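Local atomic coordinates of homocitrate synthase (Sulfolobus acidocaldarius, PDB entry 6KTQ), a protein that catalyses the aldol-type condensation of 2-oxoglutarate with acetyl-CoA to homocitrate, the first step of lysine biosynthesis through the alpha-aminoadipate pathway. Residues H227-L240 / E259-L273. Sequence-based numbering, arbitrary orientation.
Sequences HAHNDLGMAVANVL and ERVGIAPLQVVAAAL. With AKG (2-oxoglutaric acid), chain D.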
loop_
_atom_site.group_PDB
_atom_site.type_symbol
_atom_site.label_atom_id
_atom_site.label_comp_id
_atom_site.label_asym_id
_atom_site.label_seq_id
_atom_site.Cartn_x
_atom_site.Cartn_y
_atom_site.Cartn_z
ATOM N N HIS A 227 17.509 2.430 9.941
ATOM C CA HIS A 227 18.893 2.838 10.110
ATOM C C HIS A 227 19.687 1.993 9.137
ATOM O O HIS A 227 19.862 0.801 9.342
ATOM C CB HIS A 227 19.339 2.611 11.561
ATOM C CG HIS A 227 20.756 3.002 11.818
ATOM N ND1 HIS A 227 21.108 4.245 12.289
ATOM C CD2 HIS A 227 21.916 2.332 11.618
ATOM C CE1 HIS A 227 22.422 4.321 12.393
ATOM N NE2 HIS A 227 22.933 3.174 11.992
ATOM N N ALA A 228 20.109 2.606 8.044
ATOM C CA ALA A 228 20.629 1.865 6.922
ATOM C C ALA A 228 22.044 2.270 6.543
ATOM O O ALA A 228 22.266 3.384 6.114
ATOM C CB ALA A 228 19.705 2.080 5.730
ATOM N N HIS A 229 22.965 1.319 6.657
ATOM C CA HIS A 229 24.317 1.447 6.205
ATOM C C HIS A 229 24.482 1.204 4.727
ATOM O O HIS A 229 23.680 0.491 4.085
ATOM C CB HIS A 229 25.224 0.511 6.994
ATOM C CG HIS A 229 25.582 1.049 8.324
ATOM N ND1 HIS A 229 26.749 1.746 8.546
ATOM C CD2 HIS A 229 24.888 1.080 9.485
ATOM C CE1 HIS A 229 26.771 2.151 9.798
ATOM N NE2 HIS A 229 25.651 1.770 10.386
ATOM N N ASN A 230 25.538 1.821 4.184
ATOM C CA ASN A 230 25.748 1.867 2.736
ATOM C C ASN A 230 26.781 0.898 2.200
ATOM O O ASN A 230 27.328 1.126 1.133
ATOM C CB ASN A 230 26.144 3.300 2.354
ATOM C CG ASN A 230 25.808 3.627 0.917
ATOM O OD1 ASN A 230 24.768 3.197 0.397
ATOM N ND2 ASN A 230 26.681 4.385 0.261
ATOM N N ASP A 231 27.044 -0.214 2.896
ATOM C CA ASP A 231 28.116 -1.127 2.483
ATOM C C ASP A 231 27.991 -1.654 1.077
ATOM O O ASP A 231 29.010 -1.914 0.427
ATOM C CB ASP A 231 28.266 -2.302 3.445
ATOM C CG ASP A 231 28.526 -1.849 4.867
ATOM O OD1 ASP A 231 27.660 -1.131 5.418
ATOM O OD2 ASP A 231 29.601 -2.208 5.413
ATOM N N LEU A 232 26.753 -1.838 0.607
ATOM C CA LEU A 232 26.522 -2.262 -0.756
ATOM C C LEU A 232 25.911 -1.169 -1.624
ATOM O O LEU A 232 25.338 -1.448 -2.673
ATOM C CB LEU A 232 25.655 -3.520 -0.758
ATOM C CG LEU A 232 26.400 -4.758 -0.246
ATOM C CD1 LEU A 232 25.418 -5.885 0.012
ATOM C CD2 LEU A 232 27.515 -5.210 -1.189
ATOM N N GLY A 233 26.018 0.082 -1.174
ATOM C CA GLY A 233 25.618 1.216 -1.977
ATOM C C GLY A 233 24.118 1.416 -2.083
ATOM O O GLY A 233 23.672 2.097 -2.985
ATOM N N MET A 234 23.335 0.852 -1.157
ATOM C CA MET A 234 21.908 0.895 -1.291
ATOM C C MET A 234 21.179 1.518 -0.135
ATOM O O MET A 234 19.976 1.368 -0.041
ATOM C CB MET A 234 21.385 -0.488 -1.631
ATOM C CG MET A 234 21.814 -0.842 -3.054
ATOM S SD MET A 234 20.848 -2.119 -3.816
ATOM C CE MET A 234 21.401 -3.595 -2.967
ATOM N N ALA A 235 21.886 2.273 0.707
ATOM C CA ALA A 235 21.259 2.926 1.854
ATOM C C ALA A 235 20.076 3.806 1.470
ATOM O O ALA A 235 19.010 3.716 2.089
ATOM C CB ALA A 235 22.297 3.745 2.651
ATOM N N VAL A 236 20.241 4.669 0.458
ATOM C CA VAL A 236 19.156 5.582 0.065
ATOM C C VAL A 236 17.926 4.801 -0.415
ATOM O O VAL A 236 16.793 5.090 -0.041
ATOM C CB VAL A 236 19.589 6.572 -1.037
ATOM C CG1 VAL A 236 18.400 7.406 -1.518
ATOM C CG2 VAL A 236 20.693 7.482 -0.499
ATOM N N ALA A 237 18.166 3.823 -1.257
ATOM C CA ALA A 237 17.065 3.049 -1.807
ATOM C C ALA A 237 16.355 2.283 -0.689
ATOM O O ALA A 237 15.151 2.111 -0.731
ATOM C CB ALA A 237 17.599 2.096 -2.842
ATOM N N ASN A 238 17.112 1.819 0.303
ATOM C CA ASN A 238 16.528 1.103 1.416
ATOM C C ASN A 238 15.677 1.992 2.322
ATOM O O ASN A 238 14.560 1.598 2.777
ATOM C CB ASN A 238 17.603 0.344 2.216
ATOM C CG ASN A 238 18.058 -0.911 1.543
ATOM O OD1 ASN A 238 19.252 -1.259 1.567
ATOM N ND2 ASN A 238 17.118 -1.667 1.007
ATOM N N VAL A 239 16.119 3.215 2.564
ATOM C CA VAL A 239 15.318 4.081 3.417
ATOM C C VAL A 239 14.008 4.510 2.731
ATOM O O VAL A 239 12.951 4.604 3.419
ATOM C CB VAL A 239 16.095 5.288 4.019
ATOM C CG1 VAL A 239 17.354 4.814 4.728
ATOM C CG2 VAL A 239 16.408 6.354 3.006
ATOM N N LEU A 240 14.048 4.736 1.406
ATOM C CA LEU A 240 12.826 5.101 0.701
ATOM C C LEU A 240 11.898 3.874 0.726
ATOM O O LEU A 240 10.719 4.002 0.974
ATOM C CB LEU A 240 13.066 5.544 -0.734
ATOM C CG LEU A 240 13.883 6.801 -1.089
ATOM C CD1 LEU A 240 13.288 7.518 -2.312
ATOM C CD2 LEU A 240 14.062 7.789 0.052
ATOM N N GLU A 259 30.205 4.782 10.729
ATOM C CA GLU A 259 31.098 3.633 10.691
ATOM C C GLU A 259 31.276 3.157 9.276
ATOM O O GLU A 259 30.313 3.127 8.509
ATOM C CB GLU A 259 30.565 2.464 11.508
ATOM C CG GLU A 259 30.693 2.638 12.981
ATOM C CD GLU A 259 32.000 2.182 13.629
ATOM O OE1 GLU A 259 32.870 1.462 13.050
ATOM O OE2 GLU A 259 32.115 2.555 14.801
ATOM N N ARG A 260 32.514 2.808 8.950
ATOM C CA ARG A 260 32.903 2.197 7.706
ATOM C C ARG A 260 32.554 3.095 6.509
ATOM O O ARG A 260 33.250 4.074 6.275
ATOM C CB ARG A 260 32.333 0.763 7.579
ATOM C CG ARG A 260 32.713 -0.201 8.695
ATOM C CD ARG A 260 32.188 -1.642 8.473
ATOM N NE ARG A 260 30.777 -1.670 8.073
ATOM C CZ ARG A 260 29.735 -1.433 8.887
ATOM N NH1 ARG A 260 29.910 -1.221 10.186
ATOM N NH2 ARG A 260 28.498 -1.417 8.394
ATOM N N VAL A 261 31.478 2.791 5.773
ATOM C CA VAL A 261 31.057 3.642 4.642
ATOM C C VAL A 261 29.879 4.531 4.944
ATOM O O VAL A 261 29.364 5.231 4.064
ATOM C CB VAL A 261 30.795 2.794 3.387
ATOM C CG1 VAL A 261 32.094 2.148 2.948
ATOM C CG2 VAL A 261 29.750 1.762 3.647
ATOM N N GLY A 262 29.443 4.505 6.194
ATOM C CA GLY A 262 28.429 5.433 6.669
ATOM C C GLY A 262 26.998 4.975 6.398
ATOM O O GLY A 262 26.789 3.876 5.871
ATOM N N ILE A 263 26.040 5.832 6.764
ATOM C CA ILE A 263 24.607 5.578 6.569
ATOM C C ILE A 263 24.009 6.494 5.525
ATOM O O ILE A 263 24.727 7.279 4.870
ATOM C CB ILE A 263 23.797 5.620 7.890
ATOM C CG1 ILE A 263 23.711 7.021 8.521
ATOM C CG2 ILE A 263 24.378 4.622 8.886
ATOM C CD1 ILE A 263 22.594 7.134 9.552
ATOM N N ALA A 264 22.709 6.334 5.290
ATOM C CA ALA A 264 22.004 7.139 4.293
ATOM C C ALA A 264 22.317 8.635 4.434
ATOM O O ALA A 264 22.141 9.201 5.498
ATOM C CB ALA A 264 20.494 6.920 4.417
ATOM N N PRO A 265 22.758 9.288 3.350
ATOM C CA PRO A 265 23.123 10.693 3.506
ATOM C C PRO A 265 21.944 11.640 3.406
ATOM O O PRO A 265 21.124 11.537 2.481
ATOM C CB PRO A 265 24.121 10.928 2.380
ATOM C CG PRO A 265 23.801 9.898 1.358
ATOM C CD PRO A 265 23.312 8.707 2.120
ATOM N N LEU A 266 21.870 12.584 4.334
ATOM C CA LEU A 266 20.735 13.473 4.442
ATOM C C LEU A 266 20.378 14.175 3.136
ATOM O O LEU A 266 19.189 14.190 2.713
ATOM C CB LEU A 266 20.934 14.480 5.562
ATOM C CG LEU A 266 19.801 15.472 5.755
ATOM C CD1 LEU A 266 18.444 14.804 5.969
ATOM C CD2 LEU A 266 20.147 16.398 6.921
ATOM N N GLN A 267 21.387 14.729 2.458
ATOM C CA GLN A 267 21.097 15.538 1.273
ATOM C C GLN A 267 20.491 14.703 0.147
ATOM O O GLN A 267 19.617 15.185 -0.573
ATOM C CB GLN A 267 22.312 16.325 0.799
ATOM C CG GLN A 267 23.554 15.508 0.483
ATOM C CD GLN A 267 24.526 15.477 1.649
ATOM O OE1 GLN A 267 24.283 14.827 2.660
ATOM N NE2 GLN A 267 25.640 16.156 1.496
ATOM N N VAL A 268 20.921 13.454 0.025
ATOM C CA VAL A 268 20.438 12.587 -1.033
ATOM C C VAL A 268 19.047 12.068 -0.678
ATOM O O VAL A 268 18.151 12.113 -1.501
ATOM C CB VAL A 268 21.397 11.418 -1.327
ATOM C CG1 VAL A 268 20.971 10.676 -2.579
ATOM C CG2 VAL A 268 22.821 11.928 -1.516
ATOM N N VAL A 269 18.875 11.628 0.562
ATOM C CA VAL A 269 17.573 11.172 1.065
ATOM C C VAL A 269 16.512 12.256 0.897
ATOM O O VAL A 269 15.392 11.997 0.423
ATOM C CB VAL A 269 17.684 10.714 2.532
ATOM C CG1 VAL A 269 16.314 10.493 3.127
ATOM C CG2 VAL A 269 18.493 9.447 2.610
ATOM N N ALA A 270 16.848 13.480 1.282
ATOM C CA ALA A 270 15.908 14.579 1.213
ATOM C C ALA A 270 15.474 14.863 -0.237
ATOM O O ALA A 270 14.293 15.046 -0.521
ATOM C CB ALA A 270 16.517 15.830 1.836
ATOM N N ALA A 271 16.436 14.856 -1.146
ATOM C CA ALA A 271 16.169 15.045 -2.545
ATOM C C ALA A 271 15.333 13.903 -3.116
ATOM O O ALA A 271 14.426 14.153 -3.894
ATOM C CB ALA A 271 17.472 15.147 -3.320
ATOM N N ALA A 272 15.661 12.661 -2.756
ATOM C CA ALA A 272 14.947 11.507 -3.310
ATOM C C ALA A 272 13.490 11.486 -2.784
ATOM O O ALA A 272 12.561 11.161 -3.534
ATOM C CB ALA A 272 15.685 10.215 -3.017
ATOM N N LEU A 273 13.293 11.866 -1.529
ATOM C CA LEU A 273 11.943 12.010 -0.984
ATOM C C LEU A 273 11.156 13.124 -1.702
ATOM O O LEU A 273 9.979 12.954 -1.995
ATOM C CB LEU A 273 11.942 12.240 0.500
ATOM C CG LEU A 273 12.352 11.047 1.349
ATOM C CD1 LEU A 273 12.501 11.514 2.788
ATOM C CD2 LEU A 273 11.343 9.919 1.248
HETATM C C1 AKG D . 23.715 0.043 14.064
HETATM O O1 AKG D . 24.013 0.066 12.855
HETATM O O2 AKG D . 23.448 -1.046 14.622
HETATM C C2 AKG D . 23.693 1.315 14.817
HETATM O O5 AKG D . 24.574 2.167 14.631
HETATM C C3 AKG D . 22.550 1.592 15.787
HETATM C C4 AKG D . 21.440 2.262 14.972
HETATM C C5 AKG D . 20.247 2.808 15.745
HETATM O O3 AKG D . 19.142 2.825 15.127
HETATM O O4 AKG D . 20.386 3.196 16.949
#
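Arg-260 NH2 is gripped by several acceptors: it donates to Asp-231 OD1 (3.1 Å), to the backbone oxygen of Thr-199 and, weakly, to Asp-231 OD2. Arg-260 NE gives a nearly straight bond to the syn lone pair of Asp-231 OD2 (3.0 Å), so that the guanidinium meets the carboxylate side-on in a salt bridge. The two flat groups lie 25° apart, nearly coplanar, and a bend at chi3 (-47°) folds the arginine back to this position. The bond to Thr-199 helps fix the rotation of the guanidinium. Next to this salt bridge the backbones form a single bridge at His-229 and Ile-263: Asn-230 N donates to Gly-262 O (2.9 Å), and Ala-264 N to Ala-228 O. Beside the bridge the CG2 methyl of Ile-263 lies over the centre of the His-229 imidazole in a CH-pi contact, 3.5 Å from the centroid, while the carbonyl oxygen of Glu-259 lies at the ring edge. These loops follow strands 223-228 and 249-252, neighbours in the catalytic TIM barrel, at the mouth where His-227, His-229 and Glu-42 bind the zinc ion. C4 of 2-oxoglutarate lies over one face of the His-227 ring, 3.2 Å above its plane, and His-227 ND1 is hydrogen-bonded to His-251. Farther from the metal, Asn-230 OD1 accepts a bond from Ala-235 N at the start of the following helix. Helical segments 235-240 and 266-273 cross at -47°, their axes 9.9 Å apart. Val-236 CG2 touches both Pro-265 CD and Val-268 CG1, Val-239 reaches Ala-264 and Val-269 with separate methyls, and Leu-240 divides its two methyls between Ala-272 and Leu-273.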